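Long-range contacts in phenylacetaldehyde dehydrogenase (Burkholderia cenocepacia, PDB 4O5H), which probably catalyses the NAD+-dependent oxidation of phenylacetaldehyde to phenylacetate, as a member of the aldehyde dehydrogenase family: residues E95-V100 / A227-G232; A89-R94 / W145-E150; D427-V432 / V458-A463; S445-D450 / W467-S472. All blocks are in the same frame, centred on the assembly; numbering follows the deposited sequence.

Contact 1 (E95-V100 / A227-G232); sequences ERLMLV and AGFPDG
V100 on helix 91-107 and A227, just ahead of the Schellman turn at G228, bring the two backbones closest (CA to CA 5.7 Å); beyond them residues 229-231 run off from the helix in extended form, and no hydrogen bond joins the segments. L97 carries most of the contact by using three parts of its side chain. Its CB sits over one face of the F229 ring, 3.9 Å from the centroid and 25° off the ring normal, a CH-pi contact displaced toward the rim, where CB is 3.5 Å from CZ of F229. The two side chains slide past each other in opposite directions, which takes CD1 of L97 along toward P230, 4.5 Å from its CD. The other methyl, CD2, presses on the backbone at the turn and lies 3.3 Å from A227 O. M98 meets the same ring differently: its CG lies in the ring plane at the edge, 3.9 Å from CZ of F229. One turn along from L97, V100 has CG1 anti to its backbone N (chi1 171°), which sets that methyl 3.9 Å from A227 CB. The ring of F229 continues onto L101 and L199, while M98 reaches helix 124-145 through M142 and A143. The positive phi of G228 closes helix 215-227, and the extended residues then lead to strand 234-236. This is the return loop of a beta-alpha-beta crossover, from strand 204-208 to parallel strand 234-236, in the Rossmann-like cofactor domain of the aldehyde dehydrogenase fold.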
loop_
_atom_site.group_PDB
_atom_site.type_symbol
_atom_site.label_atom_id
_atom_site.label_comp_id
_atom_site.label_asym_id
_atom_site.label_seq_id
_atom_site.Cartn_x
_atom_site.Cartn_y
_atom_site.Cartn_z
ATOM N N GLU A 95 24.695 -4.285 6.908
ATOM C CA GLU A 95 25.180 -2.939 7.188
ATOM C C GLU A 95 26.560 -2.747 6.565
ATOM O O GLU A 95 26.783 -1.775 5.824
ATOM C CB GLU A 95 25.218 -2.741 8.715
ATOM C CG GLU A 95 25.762 -1.416 9.204
ATOM C CD GLU A 95 25.802 -1.415 10.733
ATOM O OE1 GLU A 95 26.615 -2.164 11.314
ATOM O OE2 GLU A 95 24.984 -0.657 11.333
ATOM N N ARG A 96 27.456 -3.693 6.834
ATOM C CA ARG A 96 28.843 -3.584 6.396
ATOM C C ARG A 96 28.917 -3.504 4.878
ATOM O O ARG A 96 29.600 -2.629 4.310
ATOM C CB ARG A 96 29.669 -4.760 6.897
ATOM C CG ARG A 96 31.140 -4.664 6.476
ATOM C CD ARG A 96 31.994 -5.783 6.952
ATOM N NE ARG A 96 32.059 -5.885 8.418
ATOM C CZ ARG A 96 32.911 -5.254 9.253
ATOM N NH1 ARG A 96 33.758 -4.325 8.847
ATOM N NH2 ARG A 96 32.860 -5.537 10.547
ATOM N N LEU A 97 28.207 -4.408 4.220
ATOM C CA LEU A 97 28.259 -4.492 2.755
ATOM C C LEU A 97 27.703 -3.203 2.101
ATOM O O LEU A 97 28.241 -2.717 1.117
ATOM C CB LEU A 97 27.509 -5.709 2.233
ATOM C CG LEU A 97 28.117 -7.066 2.626
ATOM C CD1 LEU A 97 27.147 -8.174 2.275
ATOM C CD2 LEU A 97 29.419 -7.295 1.914
ATOM N N MET A 98 26.620 -2.695 2.648
ATOM C CA MET A 98 26.017 -1.460 2.128
ATOM C C MET A 98 26.967 -0.304 2.302
ATOM O O MET A 98 27.055 0.552 1.417
ATOM C CB MET A 98 24.680 -1.197 2.803
ATOM C CG MET A 98 23.623 -2.232 2.420
ATOM S SD MET A 98 22.022 -1.900 3.181
ATOM C CE MET A 98 21.578 -0.425 2.325
ATOM N N LEU A 99 27.682 -0.237 3.433
ATOM C CA LEU A 99 28.640 0.858 3.656
ATOM C C LEU A 99 29.803 0.828 2.678
ATOM O O LEU A 99 30.253 1.875 2.174
ATOM C CB LEU A 99 29.170 0.841 5.101
ATOM C CG LEU A 99 28.142 1.152 6.172
ATOM C CD1 LEU A 99 28.714 0.867 7.561
ATOM C CD2 LEU A 99 27.679 2.594 6.073
ATOM N N VAL A 100 30.284 -0.370 2.390
ATOM C CA VAL A 100 31.308 -0.576 1.376
ATOM C C VAL A 100 30.808 -0.092 0.018
ATOM O O VAL A 100 31.523 0.578 -0.702
ATOM C CB VAL A 100 31.717 -2.075 1.293
ATOM C CG1 VAL A 100 32.616 -2.331 0.083
ATOM C CG2 VAL A 100 32.461 -2.485 2.567
ATOM N N ALA A 227 31.421 -4.992 -3.920
ATOM C CA ALA A 227 31.163 -4.779 -2.506
ATOM C C ALA A 227 30.991 -6.084 -1.722
ATOM O O ALA A 227 31.205 -6.106 -0.539
ATOM C CB ALA A 227 29.963 -3.856 -2.287
ATOM N N GLY A 228 30.701 -7.172 -2.409
ATOM C CA GLY A 228 30.668 -8.492 -1.827
ATOM C C GLY A 228 29.264 -9.043 -1.595
ATOM O O GLY A 228 29.102 -10.029 -0.917
ATOM N N PHE A 229 28.239 -8.472 -2.226
ATOM C CA PHE A 229 26.883 -9.047 -2.044
ATOM C C PHE A 229 26.776 -10.445 -2.642
ATOM O O PHE A 229 27.289 -10.680 -3.693
ATOM C CB PHE A 229 25.832 -8.133 -2.624
ATOM C CG PHE A 229 25.629 -6.865 -1.804
ATOM C CD1 PHE A 229 24.737 -6.854 -0.749
ATOM C CD2 PHE A 229 26.360 -5.708 -2.080
ATOM C CE1 PHE A 229 24.556 -5.715 0.016
ATOM C CE2 PHE A 229 26.216 -4.570 -1.298
ATOM C CZ PHE A 229 25.295 -4.563 -0.269
ATOM N N PRO A 230 26.079 -11.367 -1.965
ATOM C CA PRO A 230 25.974 -12.709 -2.512
ATOM C C PRO A 230 25.234 -12.688 -3.841
ATOM O O PRO A 230 24.374 -11.835 -4.077
ATOM C CB PRO A 230 25.136 -13.437 -1.462
ATOM C CG PRO A 230 25.465 -12.765 -0.179
ATOM C CD PRO A 230 25.658 -11.320 -0.556
ATOM N N ASP A 231 25.570 -13.624 -4.693
ATOM C CA ASP A 231 24.926 -13.730 -5.985
ATOM C C ASP A 231 23.402 -13.882 -5.869
ATOM O O ASP A 231 22.895 -14.616 -5.005
ATOM C CB ASP A 231 25.485 -14.937 -6.758
ATOM C CG ASP A 231 26.938 -14.741 -7.153
ATOM O OD1 ASP A 231 27.357 -13.625 -7.552
ATOM O OD2 ASP A 231 27.672 -15.709 -7.036
ATOM N N GLY A 232 22.696 -13.169 -6.745
ATOM C CA GLY A 232 21.262 -13.247 -6.824
ATOM C C GLY A 232 20.534 -12.278 -5.891
ATOM O O GLY A 232 19.324 -12.144 -5.972
#

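Contact 2 (A89-R94 / W145-E150); sequences AKTTDR and WATKIE
T147 OG1 is gripped twice: K148 NZ donates to it over 3.0 Å, and E95, on helix 91-107 one turn beyond T91, hydrogen-bonds to it through OE2. K148 NZ is also bonded to G144 O, so this lysine ties the turn to the helix before it. The T147 hydroxyl lies between the backbone N and the carbonyl carbon (chi1 45°), an orientation that swings CG2 toward helix 91-107. There the methyl touches T91 OG1 at 3.7 Å and T92 CG2 at 3.9 Å, the T92 and T147 side chains crossing at about a right angle. T91 lays its own CG2 against the carbonyl oxygen of A146, 3.4 Å away, while A146 CB faces T91 O. R94 NH2 also comes within 3.5 Å of A146 O, but the angle is too poor for a bond; its polar partner is A200 O. CD1 of I149 borders the same guanidinium at its edge, near the plane. R94 was modelled in two conformers, so these last approaches describe one of them. K90, the N-cap residue, gives its backbone N to D93 OD2 at 2.9 Å, from above the carboxylate plane. The arrangement is a helix N-terminus packed on a type I beta turn, W145 to K148, and joins two helices at the surface of the aldehyde dehydrogenase fold.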
loop_
_atom_site.group_PDB
_atom_site.type_symbol
_atom_site.label_atom_id
_atom_site.label_comp_id
_atom_site.label_asym_id
_atom_site.label_seq_id
_atom_site.Cartn_x
_atom_site.Cartn_y
_atom_site.Cartn_z
ATOM N N ALA A 89 22.438 -13.968 6.803
ATOM C CA ALA A 89 23.342 -12.874 7.075
ATOM C C ALA A 89 22.871 -12.106 8.346
ATOM O O ALA A 89 21.678 -11.943 8.590
ATOM C CB ALA A 89 23.373 -11.939 5.889
ATOM N N LYS A 90 23.835 -11.665 9.142
ATOM C CA LYS A 90 23.537 -10.860 10.308
ATOM C C LYS A 90 23.143 -9.444 9.847
ATOM O O LYS A 90 23.542 -9.003 8.758
ATOM C CB LYS A 90 24.767 -10.783 11.206
ATOM C CG LYS A 90 25.218 -12.108 11.768
ATOM C CD LYS A 90 26.547 -11.968 12.501
ATOM C CE LYS A 90 26.903 -13.213 13.328
ATOM N NZ LYS A 90 25.899 -13.494 14.410
ATOM N N THR A 91 22.345 -8.748 10.641
ATOM C CA THR A 91 22.078 -7.350 10.408
ATOM C C THR A 91 23.381 -6.562 10.160
ATOM O O THR A 91 23.440 -5.715 9.281
ATOM C CB THR A 91 21.312 -6.691 11.581
ATOM O OG1 THR A 91 22.040 -6.886 12.789
ATOM C CG2 THR A 91 19.893 -7.230 11.691
ATOM N N THR A 92 24.401 -6.863 10.950
ATOM C CA THR A 92 25.701 -6.230 10.802
ATOM C C THR A 92 26.417 -6.576 9.498
ATOM O O THR A 92 27.229 -5.784 9.021
ATOM C CB THR A 92 26.596 -6.544 12.007
ATOM O OG1 THR A 92 26.551 -7.944 12.324
ATOM C CG2 THR A 92 26.100 -5.802 13.232
ATOM N N ASP A 93 26.143 -7.738 8.924
ATOM C CA ASP A 93 26.696 -8.083 7.602
ATOM C C ASP A 93 26.069 -7.192 6.522
ATOM O O ASP A 93 26.755 -6.663 5.657
ATOM C CB ASP A 93 26.460 -9.571 7.244
ATOM C CG ASP A 93 27.157 -10.548 8.167
ATOM O OD1 ASP A 93 28.248 -10.245 8.709
ATOM O OD2 ASP A 93 26.596 -11.630 8.391
ATOM N N ARG A 94 24.750 -7.039 6.563
ATOM C CA ARG A 94 24.071 -6.224 5.582
ATOM C C ARG A 94 24.557 -4.760 5.683
ATOM O O ARG A 94 24.822 -4.107 4.685
ATOM C CB ARG A 94 22.538 -6.295 5.762
ATOM C CG ARG A 94 21.968 -7.718 5.770
ATOM C CD ARG A 94 20.470 -7.799 5.465
ATOM N NE ARG A 94 19.635 -6.967 6.324
ATOM C CZ ARG A 94 19.061 -7.370 7.471
ATOM N NH1 ARG A 94 19.244 -8.628 7.904
ATOM N NH2 ARG A 94 18.301 -6.510 8.201
ATOM N N TRP A 145 20.005 1.720 8.867
ATOM C CA TRP A 145 18.753 1.106 9.282
ATOM C C TRP A 145 18.846 -0.406 9.415
ATOM O O TRP A 145 18.039 -0.986 10.156
ATOM C CB TRP A 145 17.559 1.438 8.352
ATOM C CG TRP A 145 16.951 2.779 8.657
ATOM C CD1 TRP A 145 16.903 3.828 7.859
ATOM C CD2 TRP A 145 16.339 3.187 9.893
ATOM N NE1 TRP A 145 16.275 4.898 8.475
ATOM C CE2 TRP A 145 15.906 4.516 9.728
ATOM C CE3 TRP A 145 16.060 2.536 11.079
ATOM C CZ2 TRP A 145 15.301 5.235 10.740
ATOM C CZ3 TRP A 145 15.493 3.234 12.091
ATOM C CH2 TRP A 145 15.085 4.568 11.914
ATOM N N ALA A 146 19.832 -1.038 8.784
ATOM C CA ALA A 146 19.889 -2.471 8.797
ATOM C C ALA A 146 19.964 -3.041 10.214
ATOM O O ALA A 146 19.407 -4.135 10.465
ATOM C CB ALA A 146 21.044 -2.963 7.954
ATOM N N THR A 147 20.594 -2.312 11.145
ATOM C CA THR A 147 20.736 -2.786 12.504
ATOM C C THR A 147 19.683 -2.232 13.466
ATOM O O THR A 147 19.739 -2.555 14.641
ATOM C CB THR A 147 22.136 -2.451 13.071
ATOM O OG1 THR A 147 22.467 -1.110 12.742
ATOM C CG2 THR A 147 23.192 -3.399 12.423
ATOM N N LYS A 148 18.719 -1.452 12.958
ATOM C CA LYS A 148 17.817 -0.682 13.796
ATOM C C LYS A 148 16.345 -0.886 13.435
ATOM O O LYS A 148 15.494 -0.042 13.753
ATOM C CB LYS A 148 18.199 0.771 13.684
ATOM C CG LYS A 148 19.605 1.054 14.200
ATOM C CD LYS A 148 20.070 2.426 13.850
ATOM C CE LYS A 148 21.558 2.627 14.178
ATOM N NZ LYS A 148 22.433 1.794 13.298
ATOM N N ILE A 149 16.032 -1.996 12.792
ATOM C CA ILE A 149 14.631 -2.295 12.474
ATOM C C ILE A 149 14.042 -2.971 13.717
ATOM O O ILE A 149 14.559 -3.995 14.134
ATOM C CB ILE A 149 14.544 -3.186 11.259
ATOM C CG1 ILE A 149 15.006 -2.390 10.039
ATOM C CG2 ILE A 149 13.103 -3.644 11.001
ATOM C CD1 ILE A 149 15.553 -3.251 8.946
ATOM N N GLU A 150 13.007 -2.366 14.324
ATOM C CA GLU A 150 12.484 -2.849 15.585
ATOM C C GLU A 150 11.007 -3.180 15.499
ATOM O O GLU A 150 10.271 -2.477 14.886
ATOM C CB GLU A 150 12.794 -1.880 16.707
ATOM C CG GLU A 150 14.292 -1.762 16.907
ATOM C CD GLU A 150 14.732 -0.884 18.056
ATOM O OE1 GLU A 150 13.866 -0.235 18.732
ATOM O OE2 GLU A 150 15.991 -0.784 18.248
#

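Contact 3 (D427-V432 / V458-A463); sequences DVDTAV and VPRIAA
The R460 guanidinium has V432 CG2 over the centre of one face, 3.7 Å above the plane, and the D429 carboxylate at its edge, close to the plane. The aspartate binds through a single oxygen. NH1 of R460 donates to D429 OD1 at 2.9 Å and NH2 of R460 to the same OD1 at 3.0 Å, an end-on salt bridge whose two bonds are both bent (144° at the hydrogen for NH1). The carboxylate plane stands 80° to the guanidinium, and OD1 is met nearly along its C-O axis by NH1 but from above the plane by NH2. A bend in the arginine chain at chi3 (74°) turns the flat group this way, and the V432 side chain crosses that of R460 at about a right angle, V432 CG1 lying 4.1 Å from R460 CB. Methyl and salt bridge together limit rotation of the guanidinium. Helix 428-436 opens just before D429. D427, the N-cap, takes T430 N at 3.0 Å and T430 OG1 at 2.9 Å on one oxygen, OD1, both from the same face of its plane, and the acidic groups here probably suit the positive end of the helix dipole. Behind the arginine, N436 fixes the loop through R460 O and A462 N, and K504 of the second subunit binds V458 O and I461 O. This is helix-on-loop packing in an alpha/beta domain: helix 428-436, between strands 419-425 and 443-447, packs on the loop leading from helix 451-457 into strand 465-468, beside the subunit interface.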
loop_
_atom_site.group_PDB
_atom_site.type_symbol
_atom_site.label_atom_id
_atom_site.label_comp_id
_atom_site.label_asym_id
_atom_site.label_seq_id
_atom_site.Cartn_x
_atom_site.Cartn_y
_atom_site.Cartn_z
ATOM N N ASP A 427 -6.285 36.058 -4.140
ATOM C CA ASP A 427 -6.263 35.723 -2.722
ATOM C C ASP A 427 -5.928 34.253 -2.478
ATOM O O ASP A 427 -6.091 33.414 -3.364
ATOM C CB ASP A 427 -7.597 36.079 -2.078
ATOM C CG ASP A 427 -8.756 35.460 -2.797
ATOM O OD1 ASP A 427 -8.895 34.223 -2.789
ATOM O OD2 ASP A 427 -9.547 36.232 -3.375
ATOM N N VAL A 428 -5.554 33.959 -1.242
ATOM C CA VAL A 428 -5.063 32.657 -0.909
ATOM C C VAL A 428 -6.107 31.554 -1.081
ATOM O O VAL A 428 -5.754 30.448 -1.481
ATOM C CB VAL A 428 -4.471 32.611 0.498
ATOM C CG1 VAL A 428 -3.923 31.209 0.789
ATOM C CG2 VAL A 428 -3.341 33.621 0.598
ATOM N N ASP A 429 -7.376 31.828 -0.778
ATOM C CA ASP A 429 -8.388 30.793 -1.018
ATOM C C ASP A 429 -8.383 30.357 -2.484
ATOM O O ASP A 429 -8.527 29.171 -2.799
ATOM C CB ASP A 429 -9.775 31.236 -0.617
ATOM C CG ASP A 429 -9.952 31.300 0.873
ATOM O OD1 ASP A 429 -9.258 30.619 1.626
ATOM O OD2 ASP A 429 -10.803 32.062 1.321
ATOM N N THR A 430 -8.252 31.314 -3.377
ATOM C CA THR A 430 -8.225 31.011 -4.796
ATOM C C THR A 430 -6.978 30.245 -5.181
ATOM O O THR A 430 -7.047 29.337 -5.984
ATOM C CB THR A 430 -8.340 32.293 -5.620
ATOM O OG1 THR A 430 -9.593 32.891 -5.320
ATOM C CG2 THR A 430 -8.330 31.996 -7.105
ATOM N N ALA A 431 -5.838 30.610 -4.591
ATOM C CA ALA A 431 -4.588 29.920 -4.857
ATOM C C ALA A 431 -4.712 28.451 -4.445
ATOM O O ALA A 431 -4.265 27.572 -5.174
ATOM C CB ALA A 431 -3.436 30.571 -4.096
ATOM N N VAL A 432 -5.367 28.205 -3.311
ATOM C CA VAL A 432 -5.601 26.841 -2.847
ATOM C C VAL A 432 -6.490 26.073 -3.828
ATOM O O VAL A 432 -6.154 24.940 -4.199
ATOM C CB VAL A 432 -6.226 26.802 -1.451
ATOM C CG1 VAL A 432 -6.723 25.389 -1.084
ATOM C CG2 VAL A 432 -5.218 27.278 -0.419
ATOM N N VAL A 458 -0.074 25.273 4.409
ATOM C CA VAL A 458 0.515 23.948 4.325
ATOM C C VAL A 458 -0.541 22.839 4.475
ATOM O O VAL A 458 -0.568 21.929 3.687
ATOM C CB VAL A 458 1.669 23.759 5.334
ATOM C CG1 VAL A 458 2.027 22.284 5.482
ATOM C CG2 VAL A 458 2.899 24.526 4.847
ATOM N N PRO A 459 -1.440 22.957 5.455
ATOM C CA PRO A 459 -2.444 21.871 5.620
ATOM C C PRO A 459 -3.455 21.782 4.499
ATOM O O PRO A 459 -4.051 20.737 4.336
ATOM C CB PRO A 459 -3.203 22.263 6.889
ATOM C CG PRO A 459 -2.230 23.090 7.643
ATOM C CD PRO A 459 -1.487 23.885 6.586
ATOM N N ARG A 460 -3.627 22.843 3.739
ATOM C CA ARG A 460 -4.680 22.916 2.714
ATOM C C ARG A 460 -4.278 22.396 1.343
ATOM O O ARG A 460 -5.141 22.165 0.481
ATOM C CB ARG A 460 -5.129 24.366 2.566
ATOM C CG ARG A 460 -5.670 24.970 3.830
ATOM C CD ARG A 460 -6.066 26.452 3.638
ATOM N NE ARG A 460 -7.298 26.568 2.862
ATOM C CZ ARG A 460 -7.777 27.678 2.339
ATOM N NH1 ARG A 460 -7.152 28.843 2.471
ATOM N NH2 ARG A 460 -8.911 27.623 1.666
ATOM N N ILE A 461 -2.972 22.236 1.112
ATOM C CA ILE A 461 -2.487 21.782 -0.177
ATOM C C ILE A 461 -2.384 20.263 -0.153
ATOM O O ILE A 461 -1.662 19.701 0.684
ATOM C CB ILE A 461 -1.110 22.388 -0.491
ATOM C CG1 ILE A 461 -1.213 23.917 -0.535
ATOM C CG2 ILE A 461 -0.593 21.864 -1.816
ATOM C CD1 ILE A 461 -2.303 24.394 -1.459
ATOM N N ALA A 462 -3.089 19.595 -1.071
ATOM C CA ALA A 462 -3.092 18.095 -1.082
ATOM C C ALA A 462 -1.944 17.584 -1.893
ATOM O O ALA A 462 -2.114 17.209 -3.063
ATOM C CB ALA A 462 -4.410 17.560 -1.619
ATOM N N ALA A 463 -0.758 17.571 -1.287
ATOM C CA ALA A 463 0.424 17.034 -1.920
ATOM C C ALA A 463 1.257 16.246 -0.909
ATOM O O ALA A 463 1.276 16.560 0.292
ATOM C CB ALA A 463 1.266 18.120 -2.515
#

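Contact 4 (S445-D450 / W467-S472); sequences SIWSND and WVNCHS
W447 and N469 slide past each other in opposite directions, indole and amide planes 62° apart. It is the backbone of N469, more than its amide, that covers the ring: N469 CA sits over the six-membered ring, 3.6 Å from its centroid and 11° off the normal, a CH-pi contact, and C470 N lies over the same face. With positive phi, N469 sends its carboxamide back along the neighbouring backbone and pairs with S448 as a peptide would. S448 N donates to N469 OD1 (3.0 Å) in the carbonyl plane, on a lone pair, and N469 ND2 reaches S448 O (2.8 Å) lying in its own amide plane. This pairing prolongs the parallel ladder of strands 443-447 and 465-468, where I446 N bonds to W467 O at 2.9 Å and N469 N to I446 O. The strands belong to a right-handed beta-alpha-beta crossover through helix 451-457, in the sheet of the domain that carries the catalytic cysteine in aldehyde dehydrogenases; W467 and V468 also pair with a strand of the second subunit, carrying the sheet across the interface. At the other end S445 OG stands between two rings, in plane at the edge of each. Its chi1 of 63° sets it to take W447 NE1 at 3.0 Å and to share a hydrogen bond with H471 ND1 at 2.8 Å. H471 NE2 binds T318 O, so the imidazole is held at both nitrogens. Over one face of that ring lies W467 CE3, while S445 CB presses on C470 O, a buried oxygen without a polar partner in the model.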
loop_
_atom_site.group_PDB
_atom_site.type_symbol
_atom_site.label_atom_id
_atom_site.label_comp_id
_atom_site.label_asym_id
_atom_site.label_seq_id
_atom_site.Cartn_x
_atom_site.Cartn_y
_atom_site.Cartn_z
ATOM N N SER A 445 5.049 23.867 -3.762
ATOM C CA SER A 445 5.800 24.788 -2.921
ATOM C C SER A 445 5.077 26.114 -2.688
ATOM O O SER A 445 4.215 26.527 -3.472
ATOM C CB SER A 445 7.225 25.036 -3.450
ATOM O OG SER A 445 7.222 25.657 -4.742
ATOM N N ILE A 446 5.470 26.753 -1.603
ATOM C CA ILE A 446 4.992 28.036 -1.174
ATOM C C ILE A 446 6.207 28.940 -0.993
ATOM O O ILE A 446 7.194 28.524 -0.358
ATOM C CB ILE A 446 4.305 27.907 0.182
ATOM C CG1 ILE A 446 3.137 26.926 0.117
ATOM C CG2 ILE A 446 3.820 29.262 0.630
ATOM C CD1 ILE A 446 2.692 26.464 1.493
ATOM N N TRP A 447 6.147 30.155 -1.531
ATOM C CA TRP A 447 7.242 31.111 -1.465
ATOM C C TRP A 447 6.731 32.303 -0.663
ATOM O O TRP A 447 5.874 33.034 -1.158
ATOM C CB TRP A 447 7.735 31.503 -2.901
ATOM C CG TRP A 447 8.353 30.286 -3.506
ATOM C CD1 TRP A 447 7.698 29.190 -3.953
ATOM C CD2 TRP A 447 9.753 30.001 -3.623
ATOM N NE1 TRP A 447 8.596 28.250 -4.384
ATOM C CE2 TRP A 447 9.864 28.720 -4.182
ATOM C CE3 TRP A 447 10.917 30.721 -3.331
ATOM C CZ2 TRP A 447 11.090 28.105 -4.425
ATOM C CZ3 TRP A 447 12.119 30.127 -3.576
ATOM C CH2 TRP A 447 12.199 28.816 -4.127
ATOM N N SER A 448 7.298 32.504 0.534
ATOM C CA SER A 448 6.871 33.513 1.497
ATOM C C SER A 448 7.771 33.472 2.731
ATOM O O SER A 448 8.517 32.494 2.925
ATOM C CB SER A 448 5.444 33.224 1.951
ATOM O OG SER A 448 4.961 34.222 2.828
ATOM N N ASN A 449 7.731 34.530 3.512
ATOM C CA ASN A 449 8.393 34.586 4.818
ATOM C C ASN A 449 7.355 34.906 5.917
ATOM O O ASN A 449 7.706 35.172 7.054
ATOM C CB ASN A 449 9.516 35.631 4.819
ATOM C CG ASN A 449 10.418 35.538 6.052
ATOM O OD1 ASN A 449 10.882 34.465 6.418
ATOM N ND2 ASN A 449 10.629 36.678 6.717
ATOM N N ASP A 450 6.073 34.757 5.566
ATOM C CA ASP A 450 4.935 35.060 6.424
ATOM C C ASP A 450 4.533 33.761 7.178
ATOM O O ASP A 450 3.854 32.923 6.631
ATOM C CB ASP A 450 3.786 35.532 5.505
ATOM C CG ASP A 450 2.517 35.948 6.262
ATOM O OD1 ASP A 450 2.188 35.493 7.366
ATOM O OD2 ASP A 450 1.787 36.732 5.673
ATOM N N TRP A 467 7.058 22.048 -0.036
ATOM C CA TRP A 467 8.284 22.785 0.215
ATOM C C TRP A 467 7.935 24.234 0.490
ATOM O O TRP A 467 6.958 24.754 -0.032
ATOM C CB TRP A 467 9.217 22.713 -1.018
ATOM C CG TRP A 467 9.842 21.386 -1.296
ATOM C CD1 TRP A 467 10.895 20.812 -0.634
ATOM C CD2 TRP A 467 9.427 20.436 -2.282
ATOM N NE1 TRP A 467 11.181 19.579 -1.188
ATOM C CE2 TRP A 467 10.293 19.329 -2.199
ATOM C CE3 TRP A 467 8.426 20.424 -3.245
ATOM C CZ2 TRP A 467 10.190 18.243 -3.047
ATOM C CZ3 TRP A 467 8.311 19.320 -4.064
ATOM C CH2 TRP A 467 9.176 18.249 -3.956
ATOM N N VAL A 468 8.748 24.891 1.287
ATOM C CA VAL A 468 8.636 26.350 1.477
ATOM C C VAL A 468 9.978 26.998 1.123
ATOM O O VAL A 468 11.029 26.642 1.680
ATOM C CB VAL A 468 8.233 26.709 2.894
ATOM C CG1 VAL A 468 8.092 28.216 3.067
ATOM C CG2 VAL A 468 6.952 26.002 3.254
ATOM N N ASN A 469 9.955 27.938 0.181
ATOM C CA ASN A 469 11.164 28.623 -0.327
ATOM C C ASN A 469 12.209 27.688 -0.900
ATOM O O ASN A 469 13.408 27.938 -0.871
ATOM C CB ASN A 469 11.756 29.509 0.760
ATOM C CG ASN A 469 10.758 30.552 1.255
ATOM O OD1 ASN A 469 9.940 31.038 0.494
ATOM N ND2 ASN A 469 10.794 30.845 2.526
ATOM N N CYS A 470 11.727 26.593 -1.456
ATOM C CA CYS A 470 12.553 25.653 -2.217
ATOM C C CYS A 470 11.593 24.760 -3.013
ATOM O O CYS A 470 10.365 24.945 -2.925
ATOM C CB CYS A 470 13.463 24.859 -1.274
ATOM S SG CYS A 470 12.639 23.970 0.058
ATOM N N HIS A 471 12.120 23.829 -3.816
ATOM C CA HIS A 471 11.290 22.920 -4.580
ATOM C C HIS A 471 12.137 21.761 -5.081
ATOM O O HIS A 471 13.312 21.956 -5.420
ATOM C CB HIS A 471 10.640 23.622 -5.774
ATOM C CG HIS A 471 9.414 22.925 -6.301
ATOM N ND1 HIS A 471 8.141 23.396 -6.072
ATOM C CD2 HIS A 471 9.278 21.827 -7.079
ATOM C CE1 HIS A 471 7.268 22.572 -6.631
ATOM N NE2 HIS A 471 7.939 21.614 -7.258
ATOM N N SER A 472 11.537 20.565 -5.097
ATOM C CA SER A 472 12.221 19.322 -5.474
ATOM C C SER A 472 13.566 19.179 -4.768
ATOM O O SER A 472 14.546 18.765 -5.383
ATOM C CB SER A 472 12.427 19.220 -6.987
ATOM O OG SER A 472 11.214 19.293 -7.692
#

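How the contacts relate
Contacts 1 and 2 share helix 91-107, and E95 of the first reaches the turn of the second. Contact 2 uses the exposed N-terminal end, where threonine side chains and R94 meet a turn with no hydrogen bond between the two segments; contact 1, further along, is partly buried and held by apolar packing, again without hydrogen bonds. Contacts 3 and 4 lie about 45 and 39 Å from contact 1, centre to centre, in the other sheet domain. They touch where V458 CG2 meets I446 CD1 at 3.9 Å, and both border the second subunit. Contact 4 is buried and rich in hydrogen bonds around sheet pairing, whereas contact 3 combines one salt bridge with the packing of V432 on R460 and I461.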